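Local coordinates for protein putative trimethylamine methyltransferase (Rhizobium meliloti, PDB 4YYC) that probably acts as a methyltransferase, possibly on trimethylamine or a related methylated amine, though its own substrate is not established, at residues Ala113-Glu125 against Leu228-Leu241. Numbering follows the deposited sequence.
Sequences APKDFTWHARNPE and LFGDDFVENNAVTL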
loop_
_atom_site.group_PDB
_atom_site.type_symbol
_atom_site.label_atom_id
_atom_site.label_comp_id
_atom_site.label_asym_id
_atom_site.label_seq_id
_atom_site.Cartn_x
_atom_site.Cartn_y
_atom_site.Cartn_z
ATOM N N ALA A 113 -8.833 22.633 22.680
ATOM C CA ALA A 113 -9.484 21.742 21.736
ATOM C C ALA A 113 -9.322 20.302 22.245
ATOM O O ALA A 113 -8.261 19.948 22.757
ATOM C CB ALA A 113 -8.864 21.899 20.340
ATOM N N PRO A 114 -10.368 19.481 22.137
ATOM C CA PRO A 114 -10.236 18.082 22.615
ATOM C C PRO A 114 -9.331 17.234 21.721
ATOM O O PRO A 114 -9.415 17.320 20.494
ATOM C CB PRO A 114 -11.693 17.576 22.592
ATOM C CG PRO A 114 -12.323 18.406 21.492
ATOM C CD PRO A 114 -11.721 19.769 21.630
ATOM N N LYS A 115 -8.441 16.445 22.344
ATOM C CA LYS A 115 -7.607 15.517 21.601
ATOM C C LYS A 115 -8.431 14.432 20.983
ATOM O O LYS A 115 -8.037 13.891 19.959
ATOM C CB LYS A 115 -6.586 14.838 22.504
ATOM C CG LYS A 115 -5.431 15.717 22.909
ATOM C CD LYS A 115 -4.205 14.804 23.156
ATOM C CE LYS A 115 -3.116 15.400 24.016
ATOM N NZ LYS A 115 -3.021 16.882 24.041
ATOM N N ASP A 116 -9.537 14.068 21.621
ATOM C CA ASP A 116 -10.452 13.083 21.092
ATOM C C ASP A 116 -11.854 13.379 21.577
ATOM O O ASP A 116 -12.020 14.002 22.628
ATOM C CB ASP A 116 -10.000 11.659 21.409
ATOM C CG ASP A 116 -9.887 11.403 22.841
ATOM O OD1 ASP A 116 -8.813 11.649 23.420
ATOM O OD2 ASP A 116 -10.898 11.026 23.440
ATOM N N PHE A 117 -12.846 12.914 20.834
ATOM C CA PHE A 117 -14.238 13.113 21.172
ATOM C C PHE A 117 -15.101 12.094 20.475
ATOM O O PHE A 117 -14.640 11.475 19.498
ATOM C CB PHE A 117 -14.688 14.568 20.855
ATOM C CG PHE A 117 -14.638 14.914 19.383
ATOM C CD1 PHE A 117 -13.488 15.417 18.815
ATOM C CD2 PHE A 117 -15.736 14.724 18.566
ATOM C CE1 PHE A 117 -13.427 15.691 17.460
ATOM C CE2 PHE A 117 -15.670 14.995 17.226
ATOM C CZ PHE A 117 -14.513 15.475 16.671
ATOM N N THR A 118 -16.341 11.935 20.938
ATOM C CA THR A 118 -17.278 11.027 20.296
ATOM C C THR A 118 -18.094 11.746 19.224
ATOM O O THR A 118 -18.639 12.838 19.459
ATOM C CB THR A 118 -18.235 10.442 21.349
ATOM O OG1 THR A 118 -17.466 9.802 22.380
ATOM C CG2 THR A 118 -19.171 9.451 20.706
ATOM N N TRP A 119 -18.176 11.128 18.050
ATOM C CA TRP A 119 -19.109 11.497 16.993
ATOM C C TRP A 119 -20.328 10.623 17.183
ATOM O O TRP A 119 -20.299 9.424 16.976
ATOM C CB TRP A 119 -18.477 11.248 15.636
ATOM C CG TRP A 119 -19.199 11.730 14.455
ATOM C CD1 TRP A 119 -20.374 12.450 14.378
ATOM C CD2 TRP A 119 -18.755 11.541 13.129
ATOM N NE1 TRP A 119 -20.664 12.709 13.051
ATOM C CE2 TRP A 119 -19.672 12.173 12.274
ATOM C CE3 TRP A 119 -17.646 10.897 12.573
ATOM C CZ2 TRP A 119 -19.504 12.178 10.892
ATOM C CZ3 TRP A 119 -17.486 10.909 11.215
ATOM C CH2 TRP A 119 -18.394 11.536 10.390
ATOM N N HIS A 120 -21.395 11.233 17.714
ATOM C CA HIS A 120 -22.570 10.479 18.092
ATOM C C HIS A 120 -23.425 10.170 16.873
ATOM O O HIS A 120 -23.596 11.022 15.993
ATOM C CB HIS A 120 -23.391 11.235 19.122
ATOM C CG HIS A 120 -22.678 11.367 20.439
ATOM N ND1 HIS A 120 -22.929 10.537 21.509
ATOM C CD2 HIS A 120 -21.668 12.180 20.826
ATOM C CE1 HIS A 120 -22.117 10.848 22.503
ATOM N NE2 HIS A 120 -21.334 11.835 22.113
ATOM N N ALA A 121 -23.983 8.983 16.862
ATOM C CA ALA A 121 -24.897 8.531 15.802
ATOM C C ALA A 121 -26.277 8.396 16.385
ATOM O O ALA A 121 -26.450 8.150 17.581
ATOM C CB ALA A 121 -24.428 7.182 15.265
ATOM N N ARG A 122 -27.288 8.469 15.540
ATOM C CA ARG A 122 -28.649 8.378 16.041
ATOM C C ARG A 122 -28.944 6.987 16.608
ATOM O O ARG A 122 -29.766 6.864 17.484
ATOM C CB ARG A 122 -29.651 8.779 14.972
ATOM C CG ARG A 122 -29.792 7.793 13.815
ATOM C CD ARG A 122 -30.772 8.348 12.800
ATOM N NE ARG A 122 -31.212 7.441 11.746
ATOM C CZ ARG A 122 -32.150 6.519 11.871
ATOM N NH1 ARG A 122 -32.765 6.314 13.031
ATOM N NH2 ARG A 122 -32.523 5.790 10.819
ATOM N N ASN A 123 -28.256 5.959 16.102
ATOM C CA ASN A 123 -28.169 4.671 16.761
ATOM C C ASN A 123 -26.856 4.681 17.547
ATOM O O ASN A 123 -25.804 4.619 16.945
ATOM C CB ASN A 123 -28.173 3.529 15.745
ATOM C CG ASN A 123 -27.873 2.174 16.352
ATOM O OD1 ASN A 123 -27.671 2.027 17.561
ATOM N ND2 ASN A 123 -27.900 1.143 15.503
ATOM N N PRO A 124 -26.917 4.739 18.897
ATOM C CA PRO A 124 -25.700 4.904 19.701
ATOM C C PRO A 124 -24.674 3.801 19.550
ATOM O O PRO A 124 -23.483 4.032 19.756
ATOM C CB PRO A 124 -26.231 4.939 21.137
ATOM C CG PRO A 124 -27.645 5.359 20.995
ATOM C CD PRO A 124 -28.116 4.705 19.741
ATOM N N GLU A 125 -25.104 2.634 19.114
ATOM C CA GLU A 125 -24.151 1.566 18.791
ATOM C C GLU A 125 -23.192 1.917 17.657
ATOM O O GLU A 125 -22.140 1.281 17.508
ATOM C CB GLU A 125 -24.875 0.292 18.428
ATOM C CG GLU A 125 -25.601 -0.320 19.606
ATOM C CD GLU A 125 -24.688 -0.516 20.824
ATOM O OE1 GLU A 125 -23.741 -1.325 20.705
ATOM O OE2 GLU A 125 -24.896 0.163 21.873
ATOM N N LEU A 228 -33.731 15.578 15.633
ATOM C CA LEU A 228 -33.357 14.161 15.695
ATOM C C LEU A 228 -32.878 13.705 17.081
ATOM O O LEU A 228 -33.315 12.676 17.582
ATOM C CB LEU A 228 -32.289 13.898 14.648
ATOM C CG LEU A 228 -31.726 12.504 14.607
ATOM C CD1 LEU A 228 -32.805 11.449 14.402
ATOM C CD2 LEU A 228 -30.712 12.434 13.494
ATOM N N PHE A 229 -31.971 14.475 17.677
ATOM C CA PHE A 229 -31.254 14.090 18.911
ATOM C C PHE A 229 -31.732 14.838 20.168
ATOM O O PHE A 229 -31.431 14.407 21.300
ATOM C CB PHE A 229 -29.787 14.463 18.757
ATOM C CG PHE A 229 -29.017 13.595 17.820
ATOM C CD1 PHE A 229 -28.456 12.414 18.260
ATOM C CD2 PHE A 229 -28.785 13.988 16.502
ATOM C CE1 PHE A 229 -27.688 11.618 17.427
ATOM C CE2 PHE A 229 -28.039 13.178 15.639
ATOM C CZ PHE A 229 -27.498 11.998 16.099
ATOM N N GLY A 230 -32.426 15.960 20.000
ATOM C CA GLY A 230 -32.741 16.854 21.123
ATOM C C GLY A 230 -31.875 18.101 21.169
ATOM O O GLY A 230 -30.682 18.060 20.805
ATOM N N ASP A 231 -32.471 19.212 21.593
ATOM C CA ASP A 231 -31.782 20.498 21.592
ATOM C C ASP A 231 -30.556 20.479 22.508
ATOM O O ASP A 231 -29.454 20.811 22.066
ATOM C CB ASP A 231 -32.739 21.652 21.976
ATOM C CG ASP A 231 -32.123 23.045 21.733
ATOM O OD1 ASP A 231 -30.990 23.295 22.168
ATOM O OD2 ASP A 231 -32.761 23.908 21.082
ATOM N N ASP A 232 -30.730 20.096 23.778
ATOM C CA ASP A 232 -29.578 20.112 24.689
ATOM C C ASP A 232 -28.521 19.085 24.276
ATOM O O ASP A 232 -27.325 19.364 24.407
ATOM C CB ASP A 232 -29.966 19.901 26.147
ATOM C CG ASP A 232 -30.818 21.025 26.686
ATOM O OD1 ASP A 232 -30.453 22.208 26.509
ATOM O OD2 ASP A 232 -31.869 20.729 27.281
ATOM N N PHE A 233 -28.955 17.949 23.747
ATOM C CA PHE A 233 -28.014 16.923 23.289
ATOM C C PHE A 233 -27.053 17.469 22.248
ATOM O O PHE A 233 -25.850 17.247 22.358
ATOM C CB PHE A 233 -28.727 15.704 22.753
ATOM C CG PHE A 233 -27.807 14.531 22.530
ATOM C CD1 PHE A 233 -27.089 14.402 21.366
ATOM C CD2 PHE A 233 -27.677 13.568 23.494
ATOM C CE1 PHE A 233 -26.261 13.312 21.158
ATOM C CE2 PHE A 233 -26.846 12.473 23.313
ATOM C CZ PHE A 233 -26.140 12.337 22.138
ATOM N N VAL A 234 -27.568 18.185 21.253
ATOM C CA VAL A 234 -26.706 18.743 20.215
ATOM C C VAL A 234 -25.744 19.803 20.769
ATOM O O VAL A 234 -24.571 19.847 20.389
ATOM C CB VAL A 234 -27.552 19.277 19.050
ATOM C CG1 VAL A 234 -26.717 20.080 18.083
ATOM C CG2 VAL A 234 -28.283 18.115 18.381
ATOM N N GLU A 235 -26.220 20.646 21.696
ATOM C CA GLU A 235 -25.336 21.657 22.264
ATOM C C GLU A 235 -24.210 21.051 23.097
ATOM O O GLU A 235 -23.215 21.717 23.340
ATOM C CB GLU A 235 -26.131 22.630 23.142
ATOM C CG GLU A 235 -27.094 23.527 22.374
ATOM C CD GLU A 235 -26.407 24.479 21.394
ATOM O OE1 GLU A 235 -25.302 25.017 21.671
ATOM O OE2 GLU A 235 -26.960 24.682 20.295
ATOM N N ASN A 236 -24.364 19.804 23.520
ATOM C CA ASN A 236 -23.391 19.169 24.382
ATOM C C ASN A 236 -22.577 18.045 23.735
ATOM O O ASN A 236 -21.672 17.528 24.364
ATOM C CB ASN A 236 -24.104 18.643 25.619
ATOM C CG ASN A 236 -24.498 19.750 26.564
ATOM O OD1 ASN A 236 -23.643 20.346 27.200
ATOM N ND2 ASN A 236 -25.799 20.077 26.620
ATOM N N ASN A 237 -22.888 17.671 22.500
ATOM C CA ASN A 237 -22.281 16.478 21.883
ATOM C C ASN A 237 -22.148 16.701 20.379
ATOM O O ASN A 237 -23.085 17.187 19.719
ATOM C CB ASN A 237 -23.174 15.268 22.043
ATOM C CG ASN A 237 -23.403 14.880 23.487
ATOM O OD1 ASN A 237 -22.553 14.233 24.110
ATOM N ND2 ASN A 237 -24.520 15.300 24.045
ATOM N N ALA A 238 -21.001 16.327 19.821
ATOM C CA ALA A 238 -20.816 16.402 18.385
ATOM C C ALA A 238 -21.639 15.285 17.715
ATOM O O ALA A 238 -21.472 14.090 18.025
ATOM C CB ALA A 238 -19.331 16.245 18.013
ATOM N N VAL A 239 -22.528 15.681 16.822
ATOM C CA VAL A 239 -23.282 14.732 15.997
ATOM C C VAL A 239 -22.960 14.892 14.520
ATOM O O VAL A 239 -23.429 14.106 13.708
ATOM C CB VAL A 239 -24.807 14.818 16.204
ATOM C CG1 VAL A 239 -25.184 14.514 17.656
ATOM C CG2 VAL A 239 -25.368 16.162 15.794
ATOM N N THR A 240 -22.154 15.893 14.183
ATOM C CA THR A 240 -21.689 16.127 12.814
ATOM C C THR A 240 -20.196 16.456 12.826
ATOM O O THR A 240 -19.683 17.100 13.769
ATOM C CB THR A 240 -22.438 17.282 12.121
ATOM O OG1 THR A 240 -22.386 18.434 12.967
ATOM C CG2 THR A 240 -23.844 16.922 11.872
ATOM N N LEU A 241 -19.514 15.982 11.784
ATOM C CA LEU A 241 -18.234 16.545 11.338
ATOM C C LEU A 241 -18.506 17.326 10.072
ATOM O O LEU A 241 -19.311 16.902 9.239
ATOM C CB LEU A 241 -17.187 15.444 11.039
ATOM C CG LEU A 241 -16.260 15.166 12.217
ATOM C CD1 LEU A 241 -17.008 14.671 13.448
ATOM C CD2 LEU A 241 -15.209 14.122 11.848
HETATM O O HOH W 1 -19.012 14.797 21.310
HETATM O O HOH W 2 -24.671 11.629 13.404
HETATM O O HOH W 3 -19.816 13.397 23.795
#
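Leu241 CD1 sits over one face of the Trp119 indole, 3.7 Å from the centroid of its five-membered ring, a CH-pi contact, while Val239 O lies at the indole edge in the ring plane. The fold is consistent with the TIM barrel of this family: the strand 116-119, one arm of a two-stranded antiparallel hairpin with 128-131, packs against the chain leading into and along the barrel strand 240-245. Trp119 reaches across because its CG is anti to the backbone N (chi1 -172°), and a weak bond of 3.2 Å joins NE1 to Val239 O. An alanine in its place would probably take away the aromatic face on which Leu241 CD1 rests and leave Val239 O without the indole N-H. Phe117, flat and apolar, fits between hairpin and barrel, its edge at the same Leu241 CD1; the small Ala238 lets it come close.

The His120 imidazole suits a mixed setting: its faces take Asn237 CG and, opposite, Thr118 CG2, while its polar edge meets Ala238 O and water. The edge of Phe233 also turns toward a face of His120, T-shaped, with planes at 88°. Phe229 takes Val239 CG1 over its face and Ala121 C at its edge. Beyond it, aliphatic Arg122 CD packs on Leu228 CD1 at 4.0 Å; the guanidinium group continues to the carbonyls of Ser204 and Tyr500.

The backbones are joined by a nearly straight bond (175°) from His120 N to Ala238 O, 2.9 Å long. One water bridges imidazole and amide: it donates to Asn237 OD1, and its oxygen lies 2.8 Å from His120 NE2.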